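Local coordinates for transcriptional activator TenA-1 (Sulfolobus solfataricus P2, PDB 2QZC), which is probably a thiaminase-like lyase of the TenA/THI-4/PQQC family, built on the all-helical heme oxygenase-like fold and inferred to act on thiamin-related pyrimidines, at residues W19-V23 with F139-V144; A114-H118 with N194-E199. All coordinates share one frame; numbering follows the deposited sequence.

Contact 1 of 2, residues W19-V23 with F139-V144; sequences WNKYV and FGYSIV
Val23 and Val144 are the closest CA pair between 19-23 and 139-144, at 6.0 Å. The axes of these short helical segments are inclined by 61° and stay 10.7 Å from each other. Large side chains of 19-23 bridge that gap and end on the backbone of Gly140. Trp19 sends the six-membered part of its indole across. Its CH2 reaches Gly140 CA, and Trp19 CZ2 comes to the edge of the Phe139 ring, 4.0 Å from Phe139 CD2, with the two side chains at about a right angle. In the conformer given, Ile143 CD1 lies in the indole plane at the rim, 3.9 Å from Trp19 CZ2. Tyr22 has its CG anti to the backbone N (chi1 165°), which carries the phenol across to helix 127-148. Tyr22 OH stands 3.5 Å from Gly140 CA and touches the edge of the Tyr141 ring, 3.4 Å from Tyr141 CD1. Gly140 has no side chain, which lets the Tyr22 hydroxyl come this near its CA. Val23 completes the contact: its CB packs against both Ile143 CG2 and Val144 CG2, each at 4.1 Å. The hydroxyls are satisfied by other partners, Tyr22 OH by Pro136 O and Tyr141 OH by Tyr44 OH. Phe139 also packs on Ile12 and Ile172, so the cluster extends to helices 6-14 and 166-179. The contact is therefore largely apolar and mostly buried, and it depends on shape: the helices are joined by van der Waals packing, with the tyrosine hydroxyls anchored to neighbouring groups.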
ATOM      1  N   TRP A  19     -22.189  13.807  14.732  1.00 16.76           N
ATOM      2  CA  TRP A  19     -21.189  12.964  15.351  1.00 16.87           C
ATOM      3  C   TRP A  19     -21.798  11.956  16.304  1.00 16.77           C
ATOM      4  O   TRP A  19     -21.522  10.762  16.202  1.00 17.51           O
ATOM      5  CB  TRP A  19     -20.061  13.751  16.006  1.00 17.49           C
ATOM      6  CG  TRP A  19     -18.911  12.851  16.386  1.00 17.00           C
ATOM      7  CD1 TRP A  19     -18.548  12.485  17.649  1.00 17.26           C
ATOM      8  CD2 TRP A  19     -17.989  12.194  15.497  1.00 16.60           C
ATOM      9  NE1 TRP A  19     -17.458  11.648  17.610  1.00 17.79           N
ATOM     10  CE2 TRP A  19     -17.068  11.474  16.306  1.00 16.33           C
ATOM     11  CE3 TRP A  19     -17.816  12.169  14.103  1.00 16.06           C
ATOM     12  CZ2 TRP A  19     -16.022  10.702  15.744  1.00 16.67           C
ATOM     13  CZ3 TRP A  19     -16.774  11.425  13.569  1.00 15.51           C
ATOM     14  CH2 TRP A  19     -15.903  10.710  14.357  1.00 16.00           C
ATOM     15  N   ASN A  20     -22.644  12.412  17.213  1.00 18.45           N
ATOM     16  CA  ASN A  20     -23.283  11.466  18.139  1.00 18.26           C
ATOM     17  C   ASN A  20     -24.311  10.576  17.447  1.00 18.17           C
ATOM     18  O   ASN A  20     -24.518   9.443  17.891  1.00 18.08           O
ATOM     19  CB  ASN A  20     -23.852  12.168  19.384  1.00 20.00           C
ATOM     20  CG  ASN A  20     -22.752  12.576  20.367  1.00 25.33           C
ATOM     21  OD1 ASN A  20     -21.647  12.015  20.371  1.00 27.20           O
ATOM     22  ND2 ASN A  20     -23.049  13.564  21.190  1.00 32.20           N
ATOM     23  N   LYS A  21     -24.934  11.054  16.365  1.00 17.49           N
ATOM     24  CA  LYS A  21     -25.834  10.182  15.583  1.00 16.43           C
ATOM     25  C   LYS A  21     -25.080   8.975  15.022  1.00 16.47           C
ATOM     26  O   LYS A  21     -25.662   7.916  14.801  1.00 17.99           O
ATOM     27  CB  LYS A  21     -26.549  10.934  14.472  1.00 16.70           C
ATOM     28  CG  LYS A  21     -27.632  11.880  14.999  1.00 19.63           C
ATOM     29  CD  LYS A  21     -28.329  12.637  13.911  1.00 24.13           C
ATOM     30  CE  LYS A  21     -29.416  13.536  14.498  1.00 33.71           C
ATOM     31  NZ  LYS A  21     -30.187  14.155  13.386  1.00 47.42           N
ATOM     32  N   TYR A  22     -23.776   9.163  14.768  1.00 15.78           N
ATOM     33  CA  TYR A  22     -22.876   8.106  14.305  1.00 15.31           C
ATOM     34  C   TYR A  22     -22.368   7.236  15.463  1.00 16.23           C
ATOM     35  O   TYR A  22     -22.632   6.028  15.504  1.00 16.60           O
ATOM     36  CB  TYR A  22     -21.712   8.759  13.514  1.00 15.95           C
ATOM     37  CG  TYR A  22     -20.475   7.921  13.236  1.00 14.22           C
ATOM     38  CD1 TYR A  22     -20.544   6.555  13.022  1.00 15.27           C
ATOM     39  CD2 TYR A  22     -19.220   8.536  13.109  1.00 15.44           C
ATOM     40  CE1 TYR A  22     -19.404   5.806  12.770  1.00 15.68           C
ATOM     41  CE2 TYR A  22     -18.072   7.795  12.822  1.00 15.05           C
ATOM     42  CZ  TYR A  22     -18.195   6.436  12.611  1.00 15.26           C
ATOM     43  OH  TYR A  22     -17.074   5.678  12.332  1.00 15.89           O
ATOM     44  N   VAL A  23     -21.627   7.822  16.390  1.00 16.71           N
ATOM     45  CA  VAL A  23     -20.945   7.034  17.418  1.00 17.81           C
ATOM     46  C   VAL A  23     -21.841   6.559  18.562  1.00 17.67           C
ATOM     47  O   VAL A  23     -21.418   5.680  19.318  1.00 19.62           O
ATOM     48  CB  VAL A  23     -19.666   7.708  17.948  1.00 17.49           C
ATOM     49  CG1 VAL A  23     -18.656   7.964  16.815  1.00 16.85           C
ATOM     50  CG2 VAL A  23     -19.991   8.988  18.740  1.00 18.49           C
ATOM     51  N   PHE A 139     -11.332   6.697  12.924  1.00 16.79           N
ATOM     52  CA  PHE A 139     -11.356   7.319  14.253  1.00 16.08           C
ATOM     53  C   PHE A 139     -12.632   6.968  14.993  1.00 17.23           C
ATOM     54  O   PHE A 139     -12.588   6.627  16.186  1.00 16.88           O
ATOM     55  CB  PHE A 139     -11.182   8.859  14.166  1.00 15.86           C
ATOM     56  CG  PHE A 139     -11.031   9.534  15.517  1.00 15.93           C
ATOM     57  CD1 PHE A 139      -9.793   9.565  16.108  1.00 23.06           C
ATOM     58  CD2 PHE A 139     -12.116  10.110  16.154  1.00 18.71           C
ATOM     59  CE1 PHE A 139      -9.630  10.164  17.330  1.00 24.39           C
ATOM     60  CE2 PHE A 139     -11.961  10.696  17.411  1.00 23.92           C
ATOM     61  CZ  PHE A 139     -10.719  10.710  17.982  1.00 25.35           C
ATOM     62  N   GLY A 140     -13.770   7.003  14.304  1.00 15.58           N
ATOM     63  CA  GLY A 140     -15.033   6.704  14.925  1.00 15.99           C
ATOM     64  C   GLY A 140     -15.078   5.291  15.432  1.00 16.87           C
ATOM     65  O   GLY A 140     -15.612   5.048  16.512  1.00 17.23           O
ATOM     66  N   TYR A 141     -14.540   4.334  14.683  1.00 14.91           N
ATOM     67  CA  TYR A 141     -14.532   2.952  15.178  1.00 14.91           C
ATOM     68  C   TYR A 141     -13.646   2.767  16.423  1.00 15.48           C
ATOM     69  O   TYR A 141     -13.938   1.911  17.260  1.00 15.91           O
ATOM     70  CB  TYR A 141     -14.186   1.947  14.073  1.00 16.37           C
ATOM     71  CG  TYR A 141     -15.379   1.474  13.261  1.00 16.74           C
ATOM     72  CD1 TYR A 141     -16.332   2.372  12.741  1.00 16.53           C
ATOM     73  CD2 TYR A 141     -15.576   0.137  13.024  1.00 17.04           C
ATOM     74  CE1 TYR A 141     -17.412   1.933  11.964  1.00 15.47           C
ATOM     75  CE2 TYR A 141     -16.629  -0.302  12.238  1.00 17.11           C
ATOM     76  CZ  TYR A 141     -17.584   0.562  11.766  1.00 16.64           C
ATOM     77  OH  TYR A 141     -18.626   0.086  11.006  1.00 17.82           O
ATOM     78  N   SER A 142     -12.615   3.583  16.562  1.00 15.53           N
ATOM     79  CA  SER A 142     -11.789   3.563  17.788  1.00 16.78           C
ATOM     80  C   SER A 142     -12.658   3.906  19.008  1.00 17.70           C
ATOM     81  O   SER A 142     -12.622   3.200  20.042  1.00 18.80           O
ATOM     82  CB  SER A 142     -10.634   4.547  17.656  1.00 18.51           C
ATOM     83  OG  SER A 142      -9.741   4.391  18.757  1.00 21.21           O
ATOM     84  N   ILE A 143     -13.485   4.952  18.867  1.00 17.34           N
ATOM     85  CA  ILE A 143     -14.406   5.444  19.910  0.50 17.96           C
ATOM     86  C   ILE A 143     -15.469   4.397  20.223  1.00 17.40           C
ATOM     87  O   ILE A 143     -15.811   4.119  21.387  1.00 19.74           O
ATOM     88  CB  ILE A 143     -15.082   6.791  19.453  0.50 18.86           C
ATOM     89  CG1 ILE A 143     -14.049   7.910  19.543  0.50 25.68           C
ATOM     90  CG2 ILE A 143     -16.330   7.162  20.297  0.50 19.60           C
ATOM     91  CD1 ILE A 143     -14.539   9.204  18.985  0.50 23.58           C
ATOM     92  N   VAL A 144     -16.043   3.849  19.179  1.00 17.10           N
ATOM     93  CA  VAL A 144     -17.097   2.865  19.323  1.00 17.56           C
ATOM     94  C   VAL A 144     -16.583   1.592  19.979  1.00 17.97           C
ATOM     95  O   VAL A 144     -17.260   1.025  20.842  1.00 18.17           O
ATOM     96  CB  VAL A 144     -17.764   2.575  17.957  1.00 17.12           C
ATOM     97  CG1 VAL A 144     -18.740   1.368  18.023  1.00 20.44           C
ATOM     98  CG2 VAL A 144     -18.459   3.845  17.426  1.00 17.57           C
TER

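Contact 2 of 2, residues A114-H118 with N194-E199; sequences AYTRH and NSVRFE. With IMD (imidazole), chain C.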
ATOM      1  N   ALA A 114     -22.546   3.462  -2.376  1.00 13.67           N
ATOM      2  CA  ALA A 114     -22.240   4.884  -2.446  1.00 12.77           C
ATOM      3  C   ALA A 114     -21.001   5.266  -1.636  1.00 12.82           C
ATOM      4  O   ALA A 114     -20.155   6.062  -2.088  1.00 13.49           O
ATOM      5  CB  ALA A 114     -23.469   5.701  -1.927  1.00 15.00           C
ATOM      6  N   TYR A 115     -20.901   4.725  -0.437  1.00 12.73           N
ATOM      7  CA  TYR A 115     -19.818   5.050   0.487  1.00 13.24           C
ATOM      8  C   TYR A 115     -18.473   4.602  -0.094  1.00 13.14           C
ATOM      9  O   TYR A 115     -17.470   5.369  -0.109  1.00 13.28           O
ATOM     10  CB  TYR A 115     -20.090   4.442   1.841  1.00 13.69           C
ATOM     11  CG  TYR A 115     -19.235   4.896   3.020  1.00 13.23           C
ATOM     12  CD1 TYR A 115     -18.280   5.916   2.952  1.00 13.99           C
ATOM     13  CD2 TYR A 115     -19.510   4.353   4.280  1.00 15.03           C
ATOM     14  CE1 TYR A 115     -17.553   6.323   4.072  1.00 13.50           C
ATOM     15  CE2 TYR A 115     -18.805   4.784   5.409  1.00 14.86           C
ATOM     16  CZ  TYR A 115     -17.823   5.774   5.303  1.00 14.31           C
ATOM     17  OH  TYR A 115     -17.124   6.162   6.429  1.00 16.62           O
ATOM     18  N   THR A 116     -18.456   3.366  -0.583  1.00 12.76           N
ATOM     19  CA  THR A 116     -17.212   2.896  -1.217  1.00 12.43           C
ATOM     20  C   THR A 116     -16.845   3.747  -2.436  1.00 12.64           C
ATOM     21  O   THR A 116     -15.680   4.073  -2.630  1.00 13.67           O
ATOM     22  CB  THR A 116     -17.263   1.399  -1.540  1.00 14.13           C
ATOM     23  OG1 THR A 116     -18.307   1.149  -2.488  1.00 15.19           O
ATOM     24  CG2 THR A 116     -17.406   0.544  -0.278  1.00 15.36           C
ATOM     25  N   ARG A 117     -17.827   4.094  -3.287  1.00 11.77           N
ATOM     26  CA  ARG A 117     -17.523   4.926  -4.450  0.50 11.40           C
ATOM     27  C   ARG A 117     -17.052   6.327  -4.065  1.00 12.87           C
ATOM     28  O   ARG A 117     -16.230   6.944  -4.779  1.00 13.39           O
ATOM     29  CB  ARG A 117     -18.666   4.911  -5.482  0.50 12.28           C
ATOM     30  CG  ARG A 117     -18.592   3.760  -6.454  0.50 11.03           C
ATOM     31  CD  ARG A 117     -18.522   2.394  -5.824  0.50 16.06           C
ATOM     32  NE  ARG A 117     -18.462   1.341  -6.831  0.50  9.65           N
ATOM     33  CZ  ARG A 117     -18.164   0.072  -6.566  0.50 14.22           C
ATOM     34  NH1 ARG A 117     -17.913  -0.343  -5.337  0.50 16.40           N
ATOM     35  NH2 ARG A 117     -18.176  -0.791  -7.560  0.50 12.92           N
ATOM     36  N   HIS A 118     -17.550   6.840  -2.945  1.00 11.66           N
ATOM     37  CA  HIS A 118     -17.104   8.136  -2.352  1.00 12.69           C
ATOM     38  C   HIS A 118     -15.596   8.066  -2.020  1.00 13.23           C
ATOM     39  O   HIS A 118     -14.818   8.946  -2.382  1.00 13.06           O
ATOM     40  CB  HIS A 118     -17.972   8.377  -1.101  1.00 13.65           C
ATOM     41  CG  HIS A 118     -17.535   9.465  -0.162  1.00 13.83           C
ATOM     42  ND1 HIS A 118     -17.680  10.814  -0.427  1.00 13.54           N
ATOM     43  CD2 HIS A 118     -17.078   9.371   1.111  1.00 14.23           C
ATOM     44  CE1 HIS A 118     -17.318  11.489   0.655  1.00 13.78           C
ATOM     45  NE2 HIS A 118     -16.964  10.642   1.598  1.00 13.15           N
ATOM     46  N   ASN A 194     -19.871  14.285   4.787  1.00 13.57           N
ATOM     47  CA  ASN A 194     -20.458  13.238   3.927  1.00 14.99           C
ATOM     48  C   ASN A 194     -20.103  11.845   4.434  1.00 13.39           C
ATOM     49  O   ASN A 194     -20.983  10.963   4.499  1.00 12.98           O
ATOM     50  CB  ASN A 194     -20.133  13.387   2.438  1.00 14.38           C
ATOM     51  CG  ASN A 194     -21.041  14.368   1.732  1.00 16.72           C
ATOM     52  OD1 ASN A 194     -22.055  14.821   2.314  1.00 17.81           O
ATOM     53  ND2 ASN A 194     -20.712  14.703   0.474  1.00 17.48           N
ATOM     54  N   SER A 195     -18.837  11.625   4.818  1.00 13.60           N
ATOM     55  CA  SER A 195     -18.463  10.332   5.391  1.00 13.30           C
ATOM     56  C   SER A 195     -19.240   9.988   6.656  1.00 13.24           C
ATOM     57  O   SER A 195     -19.684   8.837   6.837  1.00 14.70           O
ATOM     58  CB  SER A 195     -16.969  10.240   5.614  1.00 14.31           C
ATOM     59  OG  SER A 195     -16.276  10.177   4.376  1.00 14.80           O
ATOM     60  N   VAL A 196     -19.440  10.992   7.527  1.00 13.69           N
ATOM     61  CA  VAL A 196     -20.237  10.764   8.737  1.00 12.95           C
ATOM     62  C   VAL A 196     -21.697  10.427   8.363  1.00 14.27           C
ATOM     63  O   VAL A 196     -22.299   9.512   8.939  1.00 14.37           O
ATOM     64  CB  VAL A 196     -20.158  11.966   9.722  1.00 14.24           C
ATOM     65  CG1 VAL A 196     -21.113  11.742  10.920  1.00 15.69           C
ATOM     66  CG2 VAL A 196     -18.715  12.174  10.183  1.00 16.04           C
ATOM     67  N   ARG A 197     -22.264  11.121   7.378  1.00 13.49           N
ATOM     68  CA  ARG A 197     -23.620  10.779   6.917  1.00 13.67           C
ATOM     69  C   ARG A 197     -23.662   9.335   6.406  1.00 13.91           C
ATOM     70  O   ARG A 197     -24.620   8.605   6.670  1.00 14.72           O
ATOM     71  CB  ARG A 197     -24.118  11.696   5.831  1.00 15.48           C
ATOM     72  CG  ARG A 197     -24.353  13.148   6.294  1.00 17.04           C
ATOM     73  CD  ARG A 197     -24.976  13.966   5.154  1.00 17.28           C
ATOM     74  NE  ARG A 197     -25.096  15.389   5.536  1.00 19.27           N
ATOM     75  CZ  ARG A 197     -26.057  15.902   6.279  1.00 24.59           C
ATOM     76  NH1 ARG A 197     -27.010  15.170   6.814  1.00 23.99           N
ATOM     77  NH2 ARG A 197     -26.021  17.219   6.504  1.00 26.79           N
ATOM     78  N   PHE A 198     -22.621   8.900   5.691  1.00 12.90           N
ATOM     79  CA  PHE A 198     -22.611   7.535   5.192  1.00 14.59           C
ATOM     80  C   PHE A 198     -22.497   6.519   6.334  1.00 15.21           C
ATOM     81  O   PHE A 198     -23.059   5.420   6.238  1.00 15.68           O
ATOM     82  CB  PHE A 198     -21.485   7.312   4.171  1.00 14.69           C
ATOM     83  CG  PHE A 198     -21.704   7.970   2.850  1.00 15.97           C
ATOM     84  CD1 PHE A 198     -22.811   7.611   2.100  1.00 22.84           C
ATOM     85  CD2 PHE A 198     -20.738   8.760   2.247  1.00 12.80           C
ATOM     86  CE1 PHE A 198     -23.032   8.166   0.826  1.00 23.91           C
ATOM     87  CE2 PHE A 198     -20.940   9.334   1.036  1.00 16.04           C
ATOM     88  CZ  PHE A 198     -22.074   9.042   0.294  1.00 20.87           C
ATOM     89  N   GLU A 199     -21.740   6.829   7.379  1.00 14.59           N
ATOM     90  CA  GLU A 199     -21.639   5.931   8.544  1.00 13.10           C
ATOM     91  C   GLU A 199     -22.989   5.748   9.209  1.00 14.52           C
ATOM     92  O   GLU A 199     -23.419   4.625   9.527  1.00 16.05           O
ATOM     93  CB  GLU A 199     -20.627   6.477   9.547  1.00 13.92           C
ATOM     94  CG  GLU A 199     -19.191   6.342   9.112  1.00 15.49           C
ATOM     95  CD  GLU A 199     -18.702   4.913   9.081  1.00 16.43           C
ATOM     96  OE1 GLU A 199     -19.348   4.007   9.666  1.00 17.84           O
ATOM     97  OE2 GLU A 199     -17.633   4.667   8.461  1.00 16.84           O
TER
HETATM   98  N1  IMD C 214     -17.598   1.897   8.112  1.00 20.07           N
HETATM   99  C2  IMD C 214     -16.855   0.902   8.542  1.00 21.19           C
HETATM  100  N3  IMD C 214     -17.364  -0.212   8.049  1.00 20.45           N
HETATM  101  C4  IMD C 214     -18.407   0.092   7.271  1.00 20.89           C
HETATM  102  C5  IMD C 214     -18.564   1.453   7.297  1.00 22.51           C
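Glu199 OE2 is gripped by two donors. Tyr115 OH donates to Glu199 OE2 at 2.6 Å, on the anti side and 27° out of the carboxylate plane. N1 of the bound imidazole donates to Glu199 OE2 at 2.8 Å, with an N-H...O angle of 163°. Together the two bonds fix the position of this oxygen. With chi1 at -168°, the Tyr115 ring extends away from its own backbone N and its OH arrives at Glu199. Phe198 CB sits over one face of this phenol, 3.5 Å from the ring centroid. In return, Tyr115 CA lies over the centre of the Phe198 ring. The two rings are near parallel but slid apart, so they barely overlap. Phe198 CE2 reaches the face of His118, 3.6 Å from His118 CG, and Phe198 CE1 meets Ala114 CB. His118 NE2 donates in its ring plane to Ser195 OG at 2.9 Å, a bent bond; Ser195 OG also bonds Ala133 O. A leucine in place of Tyr115 would probably leave Glu199 OE2 without its protein donor in this contact and Phe198 CB without an aromatic face. Asp48 also bonds the imidazole, which probably came from the crystallisation liquor. Nearly antiparallel helices with an aromatic cluster, and acidic groups around a small ligand, are consistent with the central pocket of the TenA group within the heme oxygenase-like fold.

Overall arrangement
The two contacts have centres 14 Å apart and meet through helix 186-208. Tyr22 CD1 of contact 1 packs 3.5 Å from Glu199 CB of contact 2. Tyr141 CE1 comes to 3.7 Å from Glu199 OE1. Val196 CG2, on the same helix, rests 4.0 Å from Trp19 CZ3. Glu199 thus touches Tyr22 and Tyr141 of contact 1 as well as Tyr115 of contact 2. The side chain of Tyr141 is also about 3 Å, between nearest atoms, from the imidazole and from a glycerol. Both contacts therefore reach the same ligand-occupied site, which is probably the active-site pocket. Along the chain their segments alternate, so the two pairings cross.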